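Local coordinates for protein putative gamma-hydroxymuconic semialdehyde dehydrogenase (Pseudomonas, PDB 4GO3) that probably oxidises gamma-hydroxymuconic semialdehyde with NAD(+), as a member of the aldehyde dehydrogenase family, at residues R243-L248 / H465-A470; V368-P373 / V389-S394. The protein carries 2 engineered substitutions. One frame throughout, in Å; residues are numbered along the deposited sequence.

Contact 1 and contact 2 share no strand or helix. Their centres are about 36 Å apart, and their nearest atoms about 17 Å. Contact 1 lies closer to the centre of the chain and reaches the second subunit. It joins strand 243-247 to the turn between helix 460-466 and strand 468-476, residues far apart in sequence. Contact 2 lies further out, on a different sheet, and joins two strands close in sequence. Both are partly buried. Contact 1 is polar, with side chains meeting backbone carbonyls and a carboxylate. Contact 2 combines parallel backbone pairing, valine and proline packing, and an ion pair. NAD(+)-binding residues occur only in contact 1.

Contact 1. Residues R243-L248 / H465-A470; sequences RIQLEL and HDYTEA
Gln245 meets Asp466 and Tyr467, while Arg243 on the same side of strand 243-247 reaches the turn at Thr468. The Gln245 side chain can be followed outward. Its CB points toward 465-470, and the chain runs on extended (chi2 178°). Gln245 CG comes to 4.1 Å from Asp466 OD2. Gln245 CD lies 4.1 Å from both Asp466 OD2 and Tyr467 OH. Gln245 NE2 donates to Asp466 OD2 at 3.3 Å. Asp466 OD2 accepts through its anti lone pair and sits 23° out of the Gln245 amide plane. Gln245 NE2 also approaches the tyrosine ring obliquely, 3.8 Å from Tyr467 CE1. Gln245 OE1 lies 3.5 Å from Tyr467 OH and takes a weak hydrogen bond from Lys158. The amide and ring planes are 82° apart. Asp466 OD2 has a second donor in the backbone N of Arg457, and Tyr467 OH is hydrogen-bonded to Gln144 NE2. With an alanine here instead of Gln245, Asp466 OD2 is likely to lose its amide donor and a gap to open beside the Tyr467 ring.

Arg243 bends at chi2 and chi3 and points the edge of its guanidinium at the turn. Arg243 NH1 donates to Thr468 O at 2.7 Å, from above the carbonyl plane. Arg243 NH2 adds a weak bond to Thr468 O at 3.2 Å. One backbone carbonyl is thus held by two nitrogens.

His465 bonds to Glu462 of the second subunit, and Arg243 packs on Tyr455 of that subunit. The contact therefore lies at the dimer interface. Strand 243-247 belongs to the sheet of the nucleotide-binding, Rossmann-type domain. It leads into the Glu-Leu-Gly-Gly sequence of aldehyde dehydrogenases, where Glu247 and Leu248 belong to the NAD(+) site, empty in this chain. Strand 468-476 pairs with strand 130-145, as in the oligomerisation arm of this family.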
ATOM      1  N   ARG A 243       6.861   2.459  -1.426  1.00 39.35           N
ATOM      2  CA  ARG A 243       5.697   1.616  -1.257  1.00 42.81           C
ATOM      3  C   ARG A 243       6.109   0.162  -1.316  1.00 38.94           C
ATOM      4  O   ARG A 243       7.139  -0.171  -1.856  1.00 34.59           O
ATOM      5  CB  ARG A 243       4.623   1.934  -2.287  1.00 43.61           C
ATOM      6  CG  ARG A 243       4.869   3.213  -3.031  1.00 42.95           C
ATOM      7  CD  ARG A 243       3.597   3.913  -3.349  1.00 43.72           C
ATOM      8  NE  ARG A 243       2.568   3.029  -3.871  1.00 53.71           N
ATOM      9  CZ  ARG A 243       1.731   3.362  -4.845  1.00 46.17           C
ATOM     10  NH1 ARG A 243       1.814   4.548  -5.410  1.00 40.50           N
ATOM     11  NH2 ARG A 243       0.811   2.515  -5.254  1.00 40.47           N
ATOM     12  N   ILE A 244       5.296  -0.698  -0.735  1.00 37.97           N
ATOM     13  CA  ILE A 244       5.604  -2.106  -0.659  1.00 29.82           C
ATOM     14  C   ILE A 244       4.460  -2.925  -1.191  1.00 31.68           C
ATOM     15  O   ILE A 244       3.312  -2.576  -1.046  1.00 31.40           O
ATOM     16  CB  ILE A 244       5.829  -2.551   0.787  1.00 35.14           C
ATOM     17  CG1 ILE A 244       6.551  -1.476   1.582  1.00 32.85           C
ATOM     18  CG2 ILE A 244       6.604  -3.843   0.851  1.00 34.40           C
ATOM     19  CD1 ILE A 244       6.684  -1.821   3.043  1.00 31.75           C
ATOM     20  N   GLN A 245       4.804  -4.043  -1.809  1.00 30.85           N
ATOM     21  CA  GLN A 245       3.878  -5.096  -2.178  1.00 29.21           C
ATOM     22  C   GLN A 245       4.473  -6.349  -1.558  1.00 33.24           C
ATOM     23  O   GLN A 245       5.632  -6.625  -1.746  1.00 30.15           O
ATOM     24  CB  GLN A 245       3.840  -5.250  -3.695  1.00 26.42           C
ATOM     25  CG  GLN A 245       2.517  -5.613  -4.327  1.00 29.44           C
ATOM     26  CD  GLN A 245       2.609  -5.694  -5.842  1.00 37.13           C
ATOM     27  OE1 GLN A 245       3.381  -6.456  -6.377  1.00 51.60           O
ATOM     28  NE2 GLN A 245       1.835  -4.888  -6.530  1.00 37.90           N
ATOM     29  N   LEU A 246       3.688  -7.104  -0.811  1.00 27.53           N
ATOM     30  CA  LEU A 246       4.162  -8.365  -0.276  1.00 20.81           C
ATOM     31  C   LEU A 246       3.269  -9.560  -0.626  1.00 26.52           C
ATOM     32  O   LEU A 246       2.087  -9.554  -0.345  1.00 25.58           O
ATOM     33  CB  LEU A 246       4.287  -8.271   1.233  1.00 20.44           C
ATOM     34  CG  LEU A 246       5.120  -7.142   1.807  1.00 28.91           C
ATOM     35  CD1 LEU A 246       5.020  -7.137   3.301  1.00 21.39           C
ATOM     36  CD2 LEU A 246       6.540  -7.255   1.381  1.00 24.28           C
ATOM     37  N   GLU A 247       3.859 -10.614  -1.161  1.00 23.32           N
ATOM     38  CA  GLU A 247       3.209 -11.899  -1.155  1.00 29.80           C
ATOM     39  C   GLU A 247       4.052 -12.861  -0.332  1.00 34.90           C
ATOM     40  O   GLU A 247       5.103 -13.283  -0.764  1.00 31.99           O
ATOM     41  CB  GLU A 247       2.986 -12.423  -2.558  1.00 35.82           C
ATOM     42  CG  GLU A 247       2.042 -13.601  -2.599  1.00 32.02           C
ATOM     43  CD  GLU A 247       2.760 -14.900  -2.801  1.00 39.66           C
ATOM     44  OE1 GLU A 247       3.033 -15.578  -1.814  1.00 33.56           O
ATOM     45  OE2 GLU A 247       3.069 -15.233  -3.949  1.00 42.86           O
ATOM     46  N   LEU A 248       3.584 -13.184   0.866  1.00 35.09           N
ATOM     47  CA  LEU A 248       4.399 -13.899   1.823  1.00 35.79           C
ATOM     48  C   LEU A 248       3.937 -15.282   2.149  1.00 37.18           C
ATOM     49  O   LEU A 248       4.051 -15.701   3.274  1.00 47.10           O
ATOM     50  CB  LEU A 248       4.496 -13.124   3.118  1.00 37.36           C
ATOM     51  CG  LEU A 248       4.718 -11.637   2.941  1.00 40.03           C
ATOM     52  CD1 LEU A 248       4.774 -10.988   4.276  1.00 40.81           C
ATOM     53  CD2 LEU A 248       5.974 -11.394   2.163  1.00 33.27           C
ATOM     54  N   HIS A 465      -2.891  -0.397 -10.351  1.00 32.37           N
ATOM     55  CA  HIS A 465      -3.084   0.552  -9.271  1.00 36.42           C
ATOM     56  C   HIS A 465      -1.874   0.562  -8.349  1.00 28.73           C
ATOM     57  O   HIS A 465      -1.445   1.599  -7.904  1.00 38.44           O
ATOM     58  CB  HIS A 465      -4.341   0.229  -8.471  1.00 33.96           C
ATOM     59  CG  HIS A 465      -4.594   1.184  -7.354  1.00 37.61           C
ATOM     60  ND1 HIS A 465      -4.049   1.020  -6.100  1.00 47.27           N
ATOM     61  CD2 HIS A 465      -5.313   2.330  -7.307  1.00 45.88           C
ATOM     62  CE1 HIS A 465      -4.435   2.017  -5.323  1.00 55.62           C
ATOM     63  NE2 HIS A 465      -5.203   2.827  -6.031  1.00 49.30           N
ATOM     64  N   ASP A 466      -1.323  -0.610  -8.079  1.00 33.19           N
ATOM     65  CA  ASP A 466      -0.195  -0.732  -7.161  1.00 33.96           C
ATOM     66  C   ASP A 466       1.098  -0.193  -7.724  1.00 32.72           C
ATOM     67  O   ASP A 466       2.007   0.108  -6.968  1.00 38.16           O
ATOM     68  CB  ASP A 466       0.009  -2.188  -6.719  1.00 36.05           C
ATOM     69  CG  ASP A 466      -1.046  -2.643  -5.738  1.00 47.45           C
ATOM     70  OD1 ASP A 466      -1.903  -1.808  -5.344  1.00 48.58           O
ATOM     71  OD2 ASP A 466      -1.022  -3.833  -5.371  1.00 46.54           O
ATOM     72  N   TYR A 467       1.132   0.086  -9.009  1.00 29.77           N
ATOM     73  CA  TYR A 467       2.308   0.611  -9.643  1.00 26.77           C
ATOM     74  C   TYR A 467       2.130   1.968 -10.194  1.00 25.84           C
ATOM     75  O   TYR A 467       2.860   2.357 -11.035  1.00 29.18           O
ATOM     76  CB  TYR A 467       2.781  -0.302 -10.766  1.00 26.48           C
ATOM     77  CG  TYR A 467       3.450  -1.527 -10.259  1.00 34.71           C
ATOM     78  CD1 TYR A 467       2.819  -2.726 -10.271  1.00 29.15           C
ATOM     79  CD2 TYR A 467       4.700  -1.474  -9.732  1.00 30.77           C
ATOM     80  CE1 TYR A 467       3.411  -3.809  -9.796  1.00 32.65           C
ATOM     81  CE2 TYR A 467       5.285  -2.565  -9.251  1.00 29.86           C
ATOM     82  CZ  TYR A 467       4.642  -3.721  -9.281  1.00 27.98           C
ATOM     83  OH  TYR A 467       5.256  -4.804  -8.794  1.00 30.25           O
ATOM     84  N   THR A 468       1.122   2.679  -9.742  1.00 26.20           N
ATOM     85  CA  THR A 468       0.948   4.052 -10.161  1.00 25.86           C
ATOM     86  C   THR A 468       0.716   4.905  -8.937  1.00 26.07           C
ATOM     87  O   THR A 468       0.571   4.395  -7.847  1.00 27.28           O
ATOM     88  CB  THR A 468      -0.219   4.221 -11.123  1.00 29.94           C
ATOM     89  OG1 THR A 468      -1.381   3.646 -10.552  1.00 32.97           O
ATOM     90  CG2 THR A 468       0.064   3.544 -12.427  1.00 36.07           C
ATOM     91  N   GLU A 469       0.708   6.212  -9.121  1.00 46.73           N
ATOM     92  CA  GLU A 469       0.347   7.104  -8.050  1.00 43.24           C
ATOM     93  C   GLU A 469      -0.718   8.020  -8.551  1.00 41.78           C
ATOM     94  O   GLU A 469      -0.751   8.338  -9.711  1.00 46.84           O
ATOM     95  CB  GLU A 469       1.537   7.941  -7.618  1.00 43.31           C
ATOM     96  CG  GLU A 469       2.778   7.660  -8.384  1.00 61.61           C
ATOM     97  CD  GLU A 469       3.678   8.858  -8.491  1.00 81.43           C
ATOM     98  OE1 GLU A 469       3.474   9.660  -9.415  1.00 58.20           O
ATOM     99  OE2 GLU A 469       4.603   8.988  -7.666  1.00 71.67           O
ATOM    100  N   ALA A 470      -1.586   8.449  -7.652  1.00 24.48           N
ATOM    101  CA  ALA A 470      -2.524   9.499  -7.921  1.00 19.88           C
ATOM    102  C   ALA A 470      -1.822  10.853  -7.949  1.00 35.24           C
ATOM    103  O   ALA A 470      -1.234  11.265  -6.990  1.00 23.25           O
ATOM    104  CB  ALA A 470      -3.546   9.482  -6.886  1.00 16.80           C
TER

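Contact 2. Residues V368-P373 / V389-S394; sequences VVEAKP and VVRFSS
Val389 is the residue round which strands 368-370 and 389-392 pair, in parallel. Val389 N donates to Val369 O at 2.7 Å, and Val389 O accepts from Ala371 N at 2.9 Å. Glu370 is the bridge partner between these two bonds. The side chains of Glu370 and Val389 share a face of the sheet.

On that face the valine branches divide the work. Val389 CG2 packs on Val368 CG1 at 3.7 Å, methyl to methyl. Val389 CG1 is anti to the backbone N (chi1 178°) and lies under the Glu370 carboxylate, 4.2 Å from Glu370 OE2. Glu370 starts extended and then bends at chi2 (105°), which carries its carboxylate along strand 389-392 to Arg391. There it forms a salt bridge with Arg391 NH1, the two flat groups 25° apart. The position of NH1 is less sure, so the detailed geometry of the pair is doubtful. Arg391 NH2 has a second acidic partner, Asp295.

Val390 turns to other neighbours. Val390 CG1 meets Pro373 CG at 3.6 Å. Val390 CG2 faces the backbone, 3.4 Å from Ala371 O and 3.7 Å from Lys372 C. The two methyls thus line the segment that leaves the strand after Glu370.

In the seven-stranded sheet, strand 367-370 lies between 345-348 and 386-392, and strand 286-290 flanks 386-392 on its other edge. Helix 294-307 covers Val368, Val389 and Arg391, whereas helix 395-403 packs on Val390.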
ATOM      1  N   VAL A 368       1.746 -37.342   1.463  1.00 27.83           N
ATOM      2  CA  VAL A 368       0.416 -37.087   1.979  1.00 22.95           C
ATOM      3  C   VAL A 368       0.376 -37.557   3.415  1.00 29.05           C
ATOM      4  O   VAL A 368       0.646 -38.719   3.694  1.00 38.22           O
ATOM      5  CB  VAL A 368      -0.649 -37.871   1.194  1.00 21.04           C
ATOM      6  CG1 VAL A 368      -2.055 -37.528   1.711  1.00 22.32           C
ATOM      7  CG2 VAL A 368      -0.536 -37.582  -0.286  1.00 19.09           C
ATOM      8  N   VAL A 369       0.014 -36.663   4.323  1.00 21.47           N
ATOM      9  CA  VAL A 369       0.105 -36.943   5.749  1.00 24.64           C
ATOM     10  C   VAL A 369      -1.208 -36.677   6.469  1.00 29.15           C
ATOM     11  O   VAL A 369      -1.749 -35.577   6.398  1.00 33.51           O
ATOM     12  CB  VAL A 369       1.203 -36.075   6.389  1.00 23.99           C
ATOM     13  CG1 VAL A 369       1.252 -36.294   7.889  1.00 26.37           C
ATOM     14  CG2 VAL A 369       2.530 -36.388   5.754  1.00 19.97           C
ATOM     15  N   GLU A 370      -1.740 -37.664   7.163  1.00 27.97           N
ATOM     16  CA  GLU A 370      -2.946 -37.446   7.928  1.00 25.47           C
ATOM     17  C   GLU A 370      -2.545 -36.815   9.235  1.00 30.62           C
ATOM     18  O   GLU A 370      -1.680 -37.308   9.909  1.00 28.00           O
ATOM     19  CB  GLU A 370      -3.666 -38.759   8.164  1.00 29.81           C
ATOM     20  CG  GLU A 370      -4.874 -38.622   9.016  1.00 36.70           C
ATOM     21  CD  GLU A 370      -6.147 -38.718   8.241  1.00 40.92           C
ATOM     22  OE1 GLU A 370      -6.195 -39.488   7.284  1.00 27.68           O
ATOM     23  OE2 GLU A 370      -7.108 -38.029   8.601  1.00 46.07           O
ATOM     24  N   ALA A 371      -3.170 -35.706   9.582  1.00 44.42           N
ATOM     25  CA  ALA A 371      -2.726 -34.882  10.701  1.00 47.52           C
ATOM     26  C   ALA A 371      -3.880 -34.229  11.465  1.00 54.56           C
ATOM     27  O   ALA A 371      -5.056 -34.548  11.245  1.00 55.05           O
ATOM     28  CB  ALA A 371      -1.758 -33.829  10.207  1.00 36.97           C
ATOM     29  N   LYS A 372      -3.553 -33.302  12.333  1.00 63.92           N
ATOM     30  CA  LYS A 372      -4.575 -32.530  12.983  1.00 75.26           C
ATOM     31  C   LYS A 372      -4.379 -31.122  12.488  1.00 67.31           C
ATOM     32  O   LYS A 372      -3.388 -30.830  11.840  1.00 69.51           O
ATOM     33  CB  LYS A 372      -4.442 -32.623  14.499  1.00 71.53           C
ATOM     34  CG  LYS A 372      -4.928 -33.938  15.059  1.00 77.49           C
ATOM     35  CD  LYS A 372      -6.371 -34.214  14.666  1.00 89.02           C
ATOM     36  CE  LYS A 372      -6.750 -35.678  14.836  1.00 94.96           C
ATOM     37  NZ  LYS A 372      -5.868 -36.620  14.106  1.00 82.68           N
ATOM     38  N   PRO A 373      -5.329 -30.250  12.765  1.00 57.96           N
ATOM     39  CA  PRO A 373      -5.207 -28.888  12.311  1.00 59.52           C
ATOM     40  C   PRO A 373      -4.257 -28.130  13.182  1.00 61.82           C
ATOM     41  O   PRO A 373      -3.761 -27.107  12.792  1.00 65.40           O
ATOM     42  CB  PRO A 373      -6.615 -28.374  12.462  1.00 50.81           C
ATOM     43  CG  PRO A 373      -7.409 -29.521  12.334  1.00 55.22           C
ATOM     44  CD  PRO A 373      -6.716 -30.545  13.090  1.00 56.64           C
ATOM     45  N   VAL A 389      -3.758 -33.991   5.561  1.00 35.60           N
ATOM     46  CA  VAL A 389      -5.162 -34.352   5.473  1.00 31.89           C
ATOM     47  C   VAL A 389      -5.792 -34.282   6.839  1.00 38.01           C
ATOM     48  O   VAL A 389      -5.250 -34.791   7.817  1.00 45.54           O
ATOM     49  CB  VAL A 389      -5.359 -35.748   4.933  1.00 28.20           C
ATOM     50  CG1 VAL A 389      -6.831 -36.093   4.916  1.00 32.14           C
ATOM     51  CG2 VAL A 389      -4.769 -35.839   3.550  1.00 30.50           C
ATOM     52  N   VAL A 390      -6.936 -33.624   6.891  1.00 39.79           N
ATOM     53  CA  VAL A 390      -7.674 -33.452   8.117  1.00 34.77           C
ATOM     54  C   VAL A 390      -9.120 -33.662   7.754  1.00 41.02           C
ATOM     55  O   VAL A 390      -9.506 -33.459   6.604  1.00 42.09           O
ATOM     56  CB  VAL A 390      -7.455 -32.063   8.662  1.00 28.42           C
ATOM     57  CG1 VAL A 390      -8.525 -31.705   9.658  1.00 48.58           C
ATOM     58  CG2 VAL A 390      -6.070 -31.981   9.286  1.00 39.40           C
ATOM     59  N   ARG A 391      -9.921 -34.104   8.710  1.00 29.56           N
ATOM     60  CA  ARG A 391     -11.312 -34.388   8.412  1.00 20.75           C
ATOM     61  C   ARG A 391     -12.223 -33.513   9.223  1.00 25.12           C
ATOM     62  O   ARG A 391     -11.850 -33.040  10.283  1.00 34.93           O
ATOM     63  CB  ARG A 391     -11.599 -35.839   8.684  1.00 28.63           C
ATOM     64  CG  ARG A 391     -10.824 -36.780   7.770  1.00 30.78           C
ATOM     65  CD  ARG A 391     -10.577 -38.093   8.482  1.00 36.55           C
ATOM     66  NE  ARG A 391     -10.880 -39.247   7.653  1.00 37.87           N
ATOM     67  CZ  ARG A 391      -9.959 -40.001   7.074  1.00 34.19           C
ATOM     68  NH1 ARG A 391      -8.677 -39.709   7.230  1.00 26.53           N
ATOM     69  NH2 ARG A 391     -10.323 -41.041   6.344  1.00 30.91           N
ATOM     70  N   PHE A 392     -13.418 -33.282   8.709  1.00 35.56           N
ATOM     71  CA  PHE A 392     -14.395 -32.453   9.386  1.00 37.17           C
ATOM     72  C   PHE A 392     -15.797 -33.003   9.168  1.00 45.36           C
ATOM     73  O   PHE A 392     -16.005 -33.910   8.358  1.00 36.52           O
ATOM     74  CB  PHE A 392     -14.318 -31.033   8.857  1.00 33.12           C
ATOM     75  CG  PHE A 392     -14.859 -30.872   7.473  1.00 30.83           C
ATOM     76  CD1 PHE A 392     -16.158 -30.447   7.272  1.00 31.21           C
ATOM     77  CD2 PHE A 392     -14.069 -31.133   6.370  1.00 27.22           C
ATOM     78  CE1 PHE A 392     -16.660 -30.280   6.004  1.00 30.23           C
ATOM     79  CE2 PHE A 392     -14.554 -30.963   5.105  1.00 25.47           C
ATOM     80  CZ  PHE A 392     -15.857 -30.534   4.919  1.00 35.75           C
ATOM     81  N   SER A 393     -16.761 -32.439   9.883  1.00 48.81           N
ATOM     82  CA  SER A 393     -18.148 -32.890   9.777  1.00 43.21           C
ATOM     83  C   SER A 393     -19.135 -31.737   9.529  1.00 41.18           C
ATOM     84  O   SER A 393     -20.209 -31.952   9.006  1.00 51.91           O
ATOM     85  CB  SER A 393     -18.526 -33.739  10.994  1.00 34.03           C
ATOM     86  OG  SER A 393     -17.594 -33.586  12.053  1.00 53.39           O
ATOM     87  N   SER A 394     -18.760 -30.513   9.886  1.00 47.72           N
ATOM     88  CA  SER A 394     -19.598 -29.353   9.598  1.00 44.15           C
ATOM     89  C   SER A 394     -18.947 -28.362   8.637  1.00 43.59           C
ATOM     90  O   SER A 394     -17.725 -28.257   8.550  1.00 40.98           O
ATOM     91  CB  SER A 394     -19.955 -28.602  10.889  1.00 45.08           C
ATOM     92  OG  SER A 394     -18.795 -28.189  11.602  1.00 63.50           O
TER